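PDB 3RNL: sulfotransferase from Alicyclobacillus acidocaldarius subsp. acidocaldarius, which probably transfers a sulfuryl group from a nucleotide donor to an acceptor, and binds magnesium. Local coordinates for residues 10-15 with 91-96; 98-103 with 171-176; 110-115 with 181-186; 114-119 with 165-170. One frame throughout, in Å; residues are numbered along the deposited sequence.

In the fold
From the N terminus, strand 11-13 runs into contact 1, which closes a loop back from residues 91-96, just after the neighbouring strand 85-89. That loop is complete before contact 2 opens at residue 98. Contact 2 joins helix 99-106 to helix 167-178. Contact 3 pairs strand 111-116 with the edge strand 183-187, and its segments alternate with those of contact 2, so the two cross. Contact 4 lies nested inside the loop of contact 2. It shares Ile114 and Met115 with contact 3 and ties the end of strand 111-116 to the start of helix 167-178. Together they join the parallel sheet to the helices on one of its faces.

Contact 1 (10-15 with 91-96); sequences NFFIVG and VFYLFY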
loop_
_atom_site.group_PDB
_atom_site.type_symbol
_atom_site.label_atom_id
_atom_site.label_comp_id
_atom_site.label_asym_id
_atom_site.label_seq_id
_atom_site.Cartn_x
_atom_site.Cartn_y
_atom_site.Cartn_z
ATOM N N ASN A 10 1.875 -0.599 -16.728
ATOM C CA ASN A 10 0.863 0.448 -16.818
ATOM C C ASN A 10 -0.055 0.692 -15.616
ATOM O O ASN A 10 -1.007 1.471 -15.724
ATOM C CB ASN A 10 0.117 0.377 -18.136
ATOM C CG ASN A 10 -0.561 -0.948 -18.324
ATOM O OD1 ASN A 10 -0.833 -1.647 -17.361
ATOM N ND2 ASN A 10 -0.829 -1.306 -19.574
ATOM N N PHE A 11 0.141 -0.056 -14.536
ATOM C CA PHE A 11 -0.571 0.242 -13.294
ATOM C C PHE A 11 0.292 -0.124 -12.100
ATOM O O PHE A 11 1.250 -0.906 -12.229
ATOM C CB PHE A 11 -1.972 -0.416 -13.247
ATOM C CG PHE A 11 -1.975 -1.902 -12.944
ATOM C CD1 PHE A 11 -2.168 -2.362 -11.645
ATOM C CD2 PHE A 11 -1.869 -2.833 -13.977
ATOM C CE1 PHE A 11 -2.200 -3.744 -11.360
ATOM C CE2 PHE A 11 -1.905 -4.207 -13.713
ATOM C CZ PHE A 11 -2.074 -4.664 -12.397
ATOM N N PHE A 12 -0.006 0.479 -10.954
ATOM C CA PHE A 12 0.765 0.199 -9.750
ATOM C C PHE A 12 -0.182 0.036 -8.598
ATOM O O PHE A 12 -1.164 0.763 -8.493
ATOM C CB PHE A 12 1.719 1.366 -9.447
ATOM C CG PHE A 12 2.710 1.619 -10.551
ATOM C CD1 PHE A 12 3.897 0.911 -10.603
ATOM C CD2 PHE A 12 2.457 2.563 -11.527
ATOM C CE1 PHE A 12 4.802 1.129 -11.622
ATOM C CE2 PHE A 12 3.373 2.797 -12.548
ATOM C CZ PHE A 12 4.544 2.075 -12.594
ATOM N N ILE A 13 0.120 -0.927 -7.734
ATOM C CA ILE A 13 -0.608 -1.084 -6.477
ATOM C C ILE A 13 0.307 -0.464 -5.435
ATOM O O ILE A 13 1.416 -0.948 -5.201
ATOM C CB ILE A 13 -0.855 -2.569 -6.175
ATOM C CG1 ILE A 13 -1.790 -3.156 -7.245
ATOM C CG2 ILE A 13 -1.466 -2.737 -4.779
ATOM C CD1 ILE A 13 -1.909 -4.701 -7.194
ATOM N N VAL A 14 -0.110 0.676 -4.895
ATOM C CA VAL A 14 0.838 1.493 -4.130
ATOM C C VAL A 14 0.786 1.398 -2.611
ATOM O O VAL A 14 1.574 2.049 -1.921
ATOM C CB VAL A 14 0.758 2.970 -4.560
ATOM C CG1 VAL A 14 1.028 3.081 -6.065
ATOM C CG2 VAL A 14 -0.620 3.553 -4.214
ATOM N N GLY A 15 -0.171 0.654 -2.073
ATOM C CA GLY A 15 -0.303 0.606 -0.618
ATOM C C GLY A 15 -1.784 0.569 -0.306
ATOM O O GLY A 15 -2.598 0.432 -1.231
ATOM N N VAL A 91 4.229 -1.543 -1.189
ATOM C CA VAL A 91 3.248 -0.955 -0.281
ATOM C C VAL A 91 3.602 0.410 0.310
ATOM O O VAL A 91 2.721 1.082 0.842
ATOM C CB VAL A 91 2.874 -1.920 0.852
ATOM C CG1 VAL A 91 2.242 -3.181 0.270
ATOM C CG2 VAL A 91 4.094 -2.234 1.695
ATOM N N PHE A 92 4.868 0.826 0.256
ATOM C CA PHE A 92 5.197 2.166 0.717
ATOM C C PHE A 92 5.260 3.217 -0.404
ATOM O O PHE A 92 5.647 4.358 -0.179
ATOM C CB PHE A 92 6.438 2.167 1.622
ATOM C CG PHE A 92 6.255 1.332 2.863
ATOM C CD1 PHE A 92 5.350 1.721 3.843
ATOM C CD2 PHE A 92 6.961 0.152 3.040
ATOM C CE1 PHE A 92 5.170 0.941 5.002
ATOM C CE2 PHE A 92 6.779 -0.622 4.186
ATOM C CZ PHE A 92 5.878 -0.223 5.163
ATOM N N TYR A 93 4.909 2.813 -1.619
ATOM C CA TYR A 93 4.749 3.799 -2.692
ATOM C C TYR A 93 3.789 4.923 -2.270
ATOM O O TYR A 93 3.991 6.085 -2.611
ATOM C CB TYR A 93 4.209 3.102 -3.937
ATOM C CG TYR A 93 5.237 2.440 -4.833
ATOM C CD1 TYR A 93 6.585 2.760 -4.756
ATOM C CD2 TYR A 93 4.834 1.528 -5.804
ATOM C CE1 TYR A 93 7.518 2.174 -5.610
ATOM C CE2 TYR A 93 5.756 0.934 -6.661
ATOM C CZ TYR A 93 7.089 1.273 -6.562
ATOM O OH TYR A 93 7.992 0.693 -7.409
ATOM N N LEU A 94 2.747 4.581 -1.524
ATOM C CA LEU A 94 1.759 5.584 -1.103
ATOM C C LEU A 94 2.385 6.555 -0.096
ATOM O O LEU A 94 2.130 7.769 -0.099
ATOM C CB LEU A 94 0.559 4.860 -0.475
ATOM C CG LEU A 94 -0.551 5.801 0.019
ATOM C CD1 LEU A 94 -1.158 6.631 -1.141
ATOM C CD2 LEU A 94 -1.650 5.012 0.750
ATOM N N PHE A 95 3.252 6.012 0.748
ATOM C CA PHE A 95 3.806 6.760 1.871
ATOM C C PHE A 95 4.913 7.743 1.481
ATOM O O PHE A 95 4.947 8.870 1.982
ATOM C CB PHE A 95 4.342 5.772 2.919
ATOM C CG PHE A 95 5.063 6.437 4.073
ATOM C CD1 PHE A 95 4.351 7.100 5.060
ATOM C CD2 PHE A 95 6.450 6.393 4.166
ATOM C CE1 PHE A 95 5.010 7.707 6.133
ATOM C CE2 PHE A 95 7.115 7.007 5.226
ATOM C CZ PHE A 95 6.394 7.665 6.205
ATOM N N TYR A 96 5.819 7.333 0.602
ATOM C CA TYR A 96 6.966 8.192 0.272
ATOM C C TYR A 96 6.521 9.288 -0.697
ATOM O O TYR A 96 5.961 9.001 -1.756
ATOM C CB TYR A 96 8.115 7.354 -0.300
ATOM C CG TYR A 96 8.851 6.614 0.799
ATOM C CD1 TYR A 96 9.584 7.316 1.757
ATOM C CD2 TYR A 96 8.782 5.235 0.907
ATOM C CE1 TYR A 96 10.246 6.648 2.784
ATOM C CE2 TYR A 96 9.451 4.556 1.924
ATOM C CZ TYR A 96 10.178 5.272 2.855
ATOM O OH TYR A 96 10.838 4.612 3.880
#
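Val14 and Tyr93 meet at the apolar centre, with Val14 CB 3.5 Å from Tyr93 CB. The two side chains cross at about a right angle. Val14 CG1 lies beside its own backbone N (chi1 -57°) and reaches the start of the Tyr93 side chain. The other methyl, Val14 CG2, is 4.1 Å from Leu94 CB. Farther out, Phe12 CD1 approaches Tyr93 CE2 at 4.4 Å. Met103 of helix 99-106 also packs against Phe12, Val14 and Tyr93. Val14 and Gly15 lead from strand 11-13 into a glycine-containing loop. In this P-loop-like fold, that loop probably corresponds to the one that binds the 5'-phosphosulfate end of the donor in related sulfotransferases. The polar edge is Val14 O. It accepts a hydrogen bond from Leu94 N at 2.8 Å, with a bent N-H...O angle of 135°. Val91 O lies 3.1 Å from Val14 O, and as both are acceptors this is a close approach without a bond. Gly15 CA sits 3.4 Å from Val91 O, so the two backbones come close together here. The outer end of Tyr93 bonds through its hydroxyl to Glu88.

Contact 2 (98-103 with 171-176); sequences GTAQRM and VKRYLD. With MG (magnesium ion), chain C.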
loop_
_atom_site.group_PDB
_atom_site.type_symbol
_atom_site.label_atom_id
_atom_site.label_comp_id
_atom_site.label_asym_id
_atom_site.label_seq_id
_atom_site.Cartn_x
_atom_site.Cartn_y
_atom_site.Cartn_z
ATOM N N GLY A 98 7.565 11.611 -2.798
ATOM C CA GLY A 98 7.986 11.950 -4.144
ATOM C C GLY A 98 7.650 10.877 -5.167
ATOM O O GLY A 98 7.897 11.046 -6.372
ATOM N N THR A 99 7.055 9.784 -4.694
ATOM C CA THR A 99 6.847 8.606 -5.531
ATOM C C THR A 99 5.917 8.864 -6.714
ATOM O O THR A 99 6.243 8.513 -7.858
ATOM C CB THR A 99 6.308 7.425 -4.688
ATOM O OG1 THR A 99 7.173 7.226 -3.553
ATOM C CG2 THR A 99 6.267 6.140 -5.518
ATOM N N ALA A 100 4.760 9.463 -6.438
ATOM C CA ALA A 100 3.762 9.677 -7.481
ATOM C C ALA A 100 4.368 10.448 -8.647
ATOM O O ALA A 100 4.168 10.081 -9.798
ATOM C CB ALA A 100 2.544 10.436 -6.927
ATOM N N GLN A 101 5.094 11.519 -8.346
ATOM C CA GLN A 101 5.656 12.357 -9.412
ATOM C C GLN A 101 6.726 11.616 -10.234
ATOM O O GLN A 101 6.811 11.777 -11.460
ATOM C CB GLN A 101 6.190 13.693 -8.858
ATOM C CG GLN A 101 6.658 14.659 -9.979
ATOM C CD GLN A 101 5.499 15.153 -10.839
ATOM O OE1 GLN A 101 4.558 15.757 -10.337
ATOM N NE2 GLN A 101 5.563 14.888 -12.145
ATOM N N ARG A 102 7.544 10.786 -9.582
ATOM C CA ARG A 102 8.531 9.991 -10.334
ATOM C C ARG A 102 7.859 8.984 -11.255
ATOM O O ARG A 102 8.310 8.756 -12.391
ATOM C CB ARG A 102 9.478 9.223 -9.398
ATOM C CG ARG A 102 10.324 10.119 -8.544
ATOM C CD ARG A 102 11.305 9.345 -7.617
ATOM N NE ARG A 102 11.725 10.312 -6.622
ATOM C CZ ARG A 102 11.312 10.322 -5.358
ATOM N NH1 ARG A 102 10.547 9.334 -4.875
ATOM N NH2 ARG A 102 11.721 11.299 -4.564
HETATM N N MSE A 103 6.802 8.341 -10.765
HETATM C CA MSE A 103 6.037 7.414 -11.605
HETATM C C MSE A 103 5.443 8.138 -12.790
HETATM O O MSE A 103 5.480 7.650 -13.918
HETATM C CB MSE A 103 4.887 6.783 -10.823
HETATM C CG MSE A 103 5.301 5.768 -9.791
HETATM SE SE MSE A 103 3.714 5.317 -8.725
HETATM C CE MSE A 103 4.368 3.666 -7.948
ATOM N N VAL A 171 -2.806 10.195 -0.181
ATOM C CA VAL A 171 -3.755 10.000 -1.277
ATOM C C VAL A 171 -3.891 11.283 -2.111
ATOM O O VAL A 171 -3.929 11.229 -3.362
ATOM C CB VAL A 171 -5.117 9.558 -0.721
ATOM C CG1 VAL A 171 -6.168 9.520 -1.828
ATOM C CG2 VAL A 171 -4.979 8.175 -0.037
ATOM N N LYS A 172 -3.929 12.436 -1.443
ATOM C CA LYS A 172 -4.033 13.696 -2.189
ATOM C C LYS A 172 -2.894 13.831 -3.198
ATOM O O LYS A 172 -3.094 14.289 -4.318
ATOM C CB LYS A 172 -4.026 14.907 -1.254
ATOM C CG LYS A 172 -4.122 16.238 -2.028
ATOM C CD LYS A 172 -4.165 17.432 -1.093
ATOM C CE LYS A 172 -4.430 18.745 -1.859
ATOM N NZ LYS A 172 -3.224 19.239 -2.612
ATOM N N ARG A 173 -1.687 13.452 -2.797
ATOM C CA ARG A 173 -0.546 13.575 -3.714
ATOM C C ARG A 173 -0.780 12.757 -4.993
ATOM O O ARG A 173 -0.495 13.226 -6.093
ATOM C CB ARG A 173 0.762 13.159 -3.012
ATOM C CG ARG A 173 2.037 13.300 -3.860
ATOM C CD ARG A 173 2.335 14.741 -4.308
ATOM N NE ARG A 173 2.222 15.755 -3.249
ATOM C CZ ARG A 173 3.182 16.057 -2.381
ATOM N NH1 ARG A 173 2.983 17.020 -1.473
ATOM N NH2 ARG A 173 4.341 15.392 -2.410
ATOM N N TYR A 174 -1.305 11.537 -4.860
ATOM C CA TYR A 174 -1.615 10.733 -6.053
ATOM C C TYR A 174 -2.751 11.323 -6.875
ATOM O O TYR A 174 -2.687 11.323 -8.115
ATOM C CB TYR A 174 -1.917 9.273 -5.699
ATOM C CG TYR A 174 -0.641 8.475 -5.558
ATOM C CD1 TYR A 174 -0.098 7.798 -6.655
ATOM C CD2 TYR A 174 0.059 8.451 -4.351
ATOM C CE1 TYR A 174 1.094 7.074 -6.538
ATOM C CE2 TYR A 174 1.254 7.725 -4.224
ATOM C CZ TYR A 174 1.768 7.053 -5.322
ATOM O OH TYR A 174 2.957 6.352 -5.201
ATOM N N LEU A 175 -3.798 11.802 -6.210
ATOM C CA LEU A 175 -4.900 12.428 -6.956
ATOM C C LEU A 175 -4.427 13.680 -7.678
ATOM O O LEU A 175 -4.853 13.954 -8.819
ATOM C CB LEU A 175 -6.065 12.774 -6.034
ATOM C CG LEU A 175 -6.764 11.542 -5.439
ATOM C CD1 LEU A 175 -7.719 11.948 -4.332
ATOM C CD2 LEU A 175 -7.511 10.816 -6.535
ATOM N N ASP A 176 -3.567 14.459 -7.025
ATOM C CA ASP A 176 -3.043 15.659 -7.676
ATOM C C ASP A 176 -2.206 15.285 -8.898
ATOM O O ASP A 176 -2.334 15.870 -9.966
ATOM C CB ASP A 176 -2.155 16.472 -6.727
ATOM C CG ASP A 176 -2.942 17.175 -5.638
ATOM O OD1 ASP A 176 -4.190 17.287 -5.758
ATOM O OD2 ASP A 176 -2.303 17.642 -4.668
HETATM MG MG MG C . -3.247 17.802 -10.893
HETATM O O HOH W 1 -4.554 18.536 -9.525
HETATM O O HOH W 2 -1.360 17.421 -11.986
HETATM O O HOH W 3 -1.529 19.005 -9.430
HETATM O O HOH W 4 -4.430 16.292 -12.408
#
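The methyl of Ala100 sits almost exactly over the centre of the Tyr174 ring. Ala100 CB is 3.6 Å from the ring centroid and only 10° off the ring normal, a nearly vertical CH-pi contact. The Tyr174 torsions (chi1 -83°) bring the ring face against this methyl. Thr99 CG2 comes up to Tyr174 OH at 3.3 Å. That hydroxyl is hydrogen-bonded to Tyr93 O, which fixes the far end of the ring. Met103, a selenomethionine modelled in two conformers, places its SE at the ring edge in one of them, a Met-aromatic contact that is therefore tentative. Arg173 adds its aliphatic part at the margin, with CG 4.2 Å from Ala100 CB. Farther round helix 167-178, away from Ala100, Lys172 NZ makes a salt bridge to Asp176 OD2 at 2.8 Å, on its syn lone pair. The backbone carbonyl Asp176 O binds a magnesium ion at 2.3 Å, and four waters also bind the metal. The axes of the two short helical segments come within 9.2 Å and cross at -23°, running in roughly the same direction. They are neighbouring helices on one face of the parallel sheet in an alpha-beta-alpha sandwich.

Contact 3 (110-115 with 181-186); sequences AKILIM and EQVKVI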
loop_
_atom_site.group_PDB
_atom_site.type_symbol
_atom_site.label_atom_id
_atom_site.label_comp_id
_atom_site.label_asym_id
_atom_site.label_seq_id
_atom_site.Cartn_x
_atom_site.Cartn_y
_atom_site.Cartn_z
ATOM N N ALA A 110 -0.235 5.842 -16.424
ATOM C CA ALA A 110 -0.414 4.739 -15.469
ATOM C C ALA A 110 -1.669 4.867 -14.608
ATOM O O ALA A 110 -2.079 5.963 -14.249
ATOM C CB ALA A 110 0.828 4.592 -14.573
ATOM N N LYS A 111 -2.245 3.726 -14.236
ATOM C CA LYS A 111 -3.367 3.716 -13.297
ATOM C C LYS A 111 -2.878 3.279 -11.923
ATOM O O LYS A 111 -1.911 2.523 -11.807
ATOM C CB LYS A 111 -4.467 2.779 -13.780
ATOM C CG LYS A 111 -5.123 3.280 -15.066
ATOM C CD LYS A 111 -6.088 2.235 -15.648
ATOM C CE LYS A 111 -6.522 2.677 -17.058
ATOM N NZ LYS A 111 -7.377 1.685 -17.773
ATOM N N ILE A 112 -3.525 3.791 -10.887
ATOM C CA ILE A 112 -3.048 3.614 -9.526
ATOM C C ILE A 112 -4.139 2.943 -8.705
ATOM O O ILE A 112 -5.278 3.431 -8.697
ATOM C CB ILE A 112 -2.778 4.981 -8.883
ATOM C CG1 ILE A 112 -1.835 5.830 -9.752
ATOM C CG2 ILE A 112 -2.259 4.812 -7.436
ATOM C CD1 ILE A 112 -0.419 5.262 -9.865
ATOM N N LEU A 113 -3.801 1.835 -8.039
ATOM C CA LEU A 113 -4.710 1.193 -7.080
ATOM C C LEU A 113 -4.224 1.424 -5.667
ATOM O O LEU A 113 -3.062 1.155 -5.355
ATOM C CB LEU A 113 -4.768 -0.324 -7.327
ATOM C CG LEU A 113 -5.546 -0.722 -8.587
ATOM C CD1 LEU A 113 -5.338 -2.202 -8.922
ATOM C CD2 LEU A 113 -7.033 -0.426 -8.386
ATOM N N ILE A 114 -5.119 1.907 -4.807
ATOM C CA ILE A 114 -4.784 2.169 -3.407
ATOM C C ILE A 114 -5.795 1.414 -2.576
ATOM O O ILE A 114 -6.985 1.503 -2.861
ATOM C CB ILE A 114 -4.967 3.669 -3.088
ATOM C CG1 ILE A 114 -4.000 4.511 -3.924
ATOM C CG2 ILE A 114 -4.789 3.938 -1.577
ATOM C CD1 ILE A 114 -4.259 6.021 -3.842
HETATM N N MSE A 115 -5.345 0.666 -1.564
HETATM C CA MSE A 115 -6.303 0.025 -0.650
HETATM C C MSE A 115 -6.065 0.567 0.753
HETATM O O MSE A 115 -4.926 0.616 1.216
HETATM C CB MSE A 115 -6.189 -1.504 -0.656
HETATM C CG MSE A 115 -7.208 -2.167 0.284
HETATM SE SE MSE A 115 -7.690 -3.982 -0.249
HETATM C CE MSE A 115 -6.099 -4.436 -1.232
ATOM N N GLU A 181 -9.286 10.360 -12.703
ATOM C CA GLU A 181 -9.516 9.346 -13.733
ATOM C C GLU A 181 -8.568 8.138 -13.607
ATOM O O GLU A 181 -8.907 7.007 -13.984
ATOM C CB GLU A 181 -9.377 9.995 -15.117
ATOM C CG GLU A 181 -9.679 9.072 -16.279
ATOM C CD GLU A 181 -11.160 8.826 -16.452
ATOM O OE1 GLU A 181 -11.936 9.809 -16.464
ATOM O OE2 GLU A 181 -11.546 7.644 -16.569
ATOM N N GLN A 182 -7.349 8.398 -13.141
ATOM C CA GLN A 182 -6.305 7.379 -13.077
ATOM C C GLN A 182 -6.066 6.716 -11.716
ATOM O O GLN A 182 -5.064 6.011 -11.535
ATOM C CB GLN A 182 -5.003 7.905 -13.696
ATOM C CG GLN A 182 -5.142 8.059 -15.220
ATOM C CD GLN A 182 -3.998 8.821 -15.851
ATOM O OE1 GLN A 182 -4.219 9.780 -16.579
ATOM N NE2 GLN A 182 -2.771 8.392 -15.585
ATOM N N VAL A 183 -6.909 7.034 -10.737
ATOM C CA VAL A 183 -6.719 6.504 -9.386
ATOM C C VAL A 183 -8.000 5.830 -8.900
ATOM O O VAL A 183 -9.097 6.355 -9.094
ATOM C CB VAL A 183 -6.383 7.643 -8.405
ATOM C CG1 VAL A 183 -6.190 7.073 -6.974
ATOM C CG2 VAL A 183 -5.134 8.385 -8.876
ATOM N N LYS A 184 -7.865 4.660 -8.279
ATOM C CA LYS A 184 -9.016 3.994 -7.678
ATOM C C LYS A 184 -8.665 3.636 -6.250
ATOM O O LYS A 184 -7.629 3.020 -6.005
ATOM C CB LYS A 184 -9.382 2.729 -8.456
ATOM C CG LYS A 184 -10.567 1.969 -7.843
ATOM C CD LYS A 184 -10.965 0.791 -8.714
ATOM C CE LYS A 184 -12.095 -0.022 -8.080
ATOM N NZ LYS A 184 -13.365 0.761 -8.067
ATOM N N VAL A 185 -9.519 4.040 -5.313
ATOM C CA VAL A 185 -9.272 3.758 -3.895
ATOM C C VAL A 185 -10.260 2.700 -3.454
ATOM O O VAL A 185 -11.454 2.845 -3.699
ATOM C CB VAL A 185 -9.488 5.026 -3.056
ATOM C CG1 VAL A 185 -9.341 4.718 -1.546
ATOM C CG2 VAL A 185 -8.516 6.106 -3.492
ATOM N N ILE A 186 -9.763 1.639 -2.826
ATOM C CA ILE A 186 -10.603 0.538 -2.351
ATOM C C ILE A 186 -10.505 0.471 -0.843
ATOM O O ILE A 186 -9.441 0.715 -0.286
ATOM C CB ILE A 186 -10.077 -0.804 -2.871
ATOM C CG1 ILE A 186 -10.041 -0.821 -4.393
ATOM C CG2 ILE A 186 -10.929 -1.962 -2.365
ATOM C CD1 ILE A 186 -9.157 -1.936 -4.910
#
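Leu113 and Lys184 lie side by side and point the same way, with Leu113 CD2 3.9 Å from Lys184 CB. The lysine chain has CG anti to the backbone N (chi1 178°) and runs on past the leucine to an NZ that bonds a glycerol, probably from the crystallisation liquor. Ile186 and Met115, a selenomethionine, are on this same face, where helices 21-29 and 195-206 pack. The other face carries Ile112, Ile114, Val183 and Val185. Here the Ile114 and Val183 side chains slant across each other, and Ile114 CD1 touches Val183 CG1 at 3.8 Å. Helix 167-178 covers Ile112 and Val183 with Tyr174, Leu175 and Phe178. The strands are parallel neighbours in the sheet of a P-loop-like alpha/beta fold. Helix 167-178 lies on the way from one to the other, as in a beta-alpha-beta crossover. Backbone bonds alternate between the strands: Ile112 N to Gln182 O, Lys184 N to Ile112 O at 2.9 Å, Ile114 N to Lys184 O at 3.0 Å, and Ile186 N to Ile114 O. Before the strand proper, the side-chain amide of Gln182 adds a bond to the backbone pairing. Its NE2 gives a straight bond to Ala110 O at 2.9 Å (164°). The acceptor is close to the amide plane, but NE2 stands 35° out of the carbonyl plane. Gln182 NE2 also bonds Pro108 O, so two carbonyls hold the amide.

Contact 4 (114-119 with 165-170); sequences IMLRNP and GLYAAQ
The chain at Pro119 passes close to Gly165, their CA atoms 4.9 Å apart, whereas Leu116 and Tyr167 are spaced wider, at 8.0 Å between CA atoms. The Tyr167 side chain fills the wider part. With chi1 at -59°, its CG stands anti to the carbonyl carbon and the ring extends toward the end of strand 111-116. Leu116 slides past it in the opposite direction and lays CD2 over the middle of one face, 3.7 Å from the ring centroid, a CH-pi contact. Gly165 O sits over the centre of the opposite face, 3.6 Å above the plane. The ring is thus held between a methyl and a carbonyl oxygen. At its edge is Arg117 O, which accepts a hydrogen bond from Tyr167 OH at 2.7 Å. The hydroxyl lies in the carbonyl plane, on a lone pair of that oxygen. This bond fixes the backbone just where the strand gives way to the loop before helix 119-132. The Arg-Asn-Pro sequence here resembles the start of the 3'-phosphate-binding motif of sulfotransferases, in which an arginine at the strand end and a serine of the next helix hold the donor nucleotide. The position of Arg117 and its contact with Ser125 are consistent with that motif. Its side chain is fully extended and leads away from Tyr167; its guanidinium bonds Lys18 O and makes a cation-pi contact with Phe188. Asn118 is the N-cap of the helix, through OD1 to Val120 N. Pro119 then packs CD obliquely against Tyr167 CE2 at 4.1 Å and puts CB 3.6 Å from Gly165 O.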
loop_
_atom_site.group_PDB
_atom_site.type_symbol
_atom_site.label_atom_id
_atom_site.label_comp_id
_atom_site.label_asym_id
_atom_site.label_seq_id
_atom_site.Cartn_x
_atom_site.Cartn_y
_atom_site.Cartn_z
ATOM N N ILE A 114 -5.119 1.907 -4.807
ATOM C CA ILE A 114 -4.784 2.169 -3.407
ATOM C C ILE A 114 -5.795 1.414 -2.576
ATOM O O ILE A 114 -6.985 1.503 -2.861
ATOM C CB ILE A 114 -4.967 3.669 -3.088
ATOM C CG1 ILE A 114 -4.000 4.511 -3.924
ATOM C CG2 ILE A 114 -4.789 3.938 -1.577
ATOM C CD1 ILE A 114 -4.259 6.021 -3.842
HETATM N N MSE A 115 -5.345 0.666 -1.564
HETATM C CA MSE A 115 -6.303 0.025 -0.650
HETATM C C MSE A 115 -6.065 0.567 0.753
HETATM O O MSE A 115 -4.926 0.616 1.216
HETATM C CB MSE A 115 -6.189 -1.504 -0.656
HETATM C CG MSE A 115 -7.208 -2.167 0.284
HETATM SE SE MSE A 115 -7.690 -3.982 -0.249
HETATM C CE MSE A 115 -6.099 -4.436 -1.232
ATOM N N LEU A 116 -7.137 0.994 1.416
ATOM C CA LEU A 116 -7.019 1.601 2.738
ATOM C C LEU A 116 -7.824 0.825 3.748
ATOM O O LEU A 116 -8.894 0.316 3.452
ATOM C CB LEU A 116 -7.529 3.051 2.713
ATOM C CG LEU A 116 -6.899 3.972 1.667
ATOM C CD1 LEU A 116 -7.588 5.348 1.682
ATOM C CD2 LEU A 116 -5.397 4.137 1.916
ATOM N N ARG A 117 -7.314 0.791 4.966
ATOM C CA ARG A 117 -7.976 0.095 6.044
ATOM C C ARG A 117 -8.065 1.055 7.224
ATOM O O ARG A 117 -7.228 1.940 7.346
ATOM C CB ARG A 117 -7.093 -1.078 6.422
ATOM C CG ARG A 117 -7.592 -1.888 7.539
ATOM C CD ARG A 117 -6.632 -2.995 7.758
ATOM N NE ARG A 117 -7.162 -3.967 8.692
ATOM C CZ ARG A 117 -6.501 -5.055 9.045
ATOM N NH1 ARG A 117 -5.294 -5.295 8.535
ATOM N NH2 ARG A 117 -7.052 -5.898 9.893
ATOM N N ASN A 118 -9.021 0.851 8.128
ATOM C CA ASN A 118 -9.109 1.718 9.306
ATOM C C ASN A 118 -7.696 1.788 9.892
ATOM O O ASN A 118 -7.092 0.759 10.205
ATOM C CB ASN A 118 -10.058 1.062 10.313
ATOM C CG ASN A 118 -10.153 1.802 11.641
ATOM O OD1 ASN A 118 -9.319 2.643 11.978
ATOM N ND2 ASN A 118 -11.197 1.476 12.411
ATOM N N PRO A 119 -7.147 3.008 10.026
ATOM C CA PRO A 119 -5.725 3.114 10.390
ATOM C C PRO A 119 -5.427 2.625 11.809
ATOM O O PRO A 119 -4.270 2.349 12.119
ATOM C CB PRO A 119 -5.438 4.623 10.284
ATOM C CG PRO A 119 -6.803 5.288 10.359
ATOM C CD PRO A 119 -7.726 4.312 9.659
ATOM N N GLY A 165 -0.442 5.577 8.620
ATOM C CA GLY A 165 -1.897 5.607 8.620
ATOM C C GLY A 165 -2.499 6.988 8.386
ATOM O O GLY A 165 -3.733 7.100 8.296
ATOM N N LEU A 166 -1.689 8.043 8.253
ATOM C CA LEU A 166 -2.374 9.301 7.984
ATOM C C LEU A 166 -2.428 9.401 6.467
ATOM O O LEU A 166 -1.643 10.105 5.819
ATOM C CB LEU A 166 -1.516 10.440 8.550
ATOM C CG LEU A 166 -1.426 10.504 10.085
ATOM C CD1 LEU A 166 -0.266 11.386 10.573
ATOM C CD2 LEU A 166 -2.748 11.023 10.626
ATOM N N TYR A 167 -3.553 8.939 5.938
ATOM C CA TYR A 167 -3.644 8.673 4.509
ATOM C C TYR A 167 -3.921 9.920 3.698
ATOM O O TYR A 167 -3.617 9.955 2.508
ATOM C CB TYR A 167 -4.777 7.700 4.199
ATOM C CG TYR A 167 -4.710 6.337 4.860
ATOM C CD1 TYR A 167 -3.550 5.562 4.834
ATOM C CD2 TYR A 167 -5.837 5.814 5.474
ATOM C CE1 TYR A 167 -3.529 4.279 5.430
ATOM C CE2 TYR A 167 -5.825 4.563 6.078
ATOM C CZ TYR A 167 -4.668 3.799 6.045
ATOM O OH TYR A 167 -4.690 2.551 6.634
ATOM N N ALA A 168 -4.565 10.908 4.313
ATOM C CA ALA A 168 -5.178 11.966 3.512
ATOM C C ALA A 168 -4.154 12.645 2.607
ATOM O O ALA A 168 -4.366 12.779 1.396
ATOM C CB ALA A 168 -5.871 12.999 4.396
ATOM N N ALA A 169 -3.046 13.086 3.182
ATOM C CA ALA A 169 -2.058 13.794 2.357
ATOM C C ALA A 169 -1.405 12.875 1.326
ATOM O O ALA A 169 -1.008 13.323 0.244
ATOM C CB ALA A 169 -0.982 14.448 3.238
ATOM N N GLN A 170 -1.261 11.599 1.674
ATOM C CA GLN A 170 -0.632 10.632 0.776
ATOM C C GLN A 170 -1.518 10.395 -0.434
ATOM O O GLN A 170 -1.047 10.366 -1.570
ATOM C CB GLN A 170 -0.416 9.295 1.502
ATOM C CG GLN A 170 0.430 9.453 2.777
ATOM C CD GLN A 170 0.529 8.143 3.562
ATOM O OE1 GLN A 170 0.713 7.087 2.980
ATOM N NE2 GLN A 170 0.427 8.223 4.887
#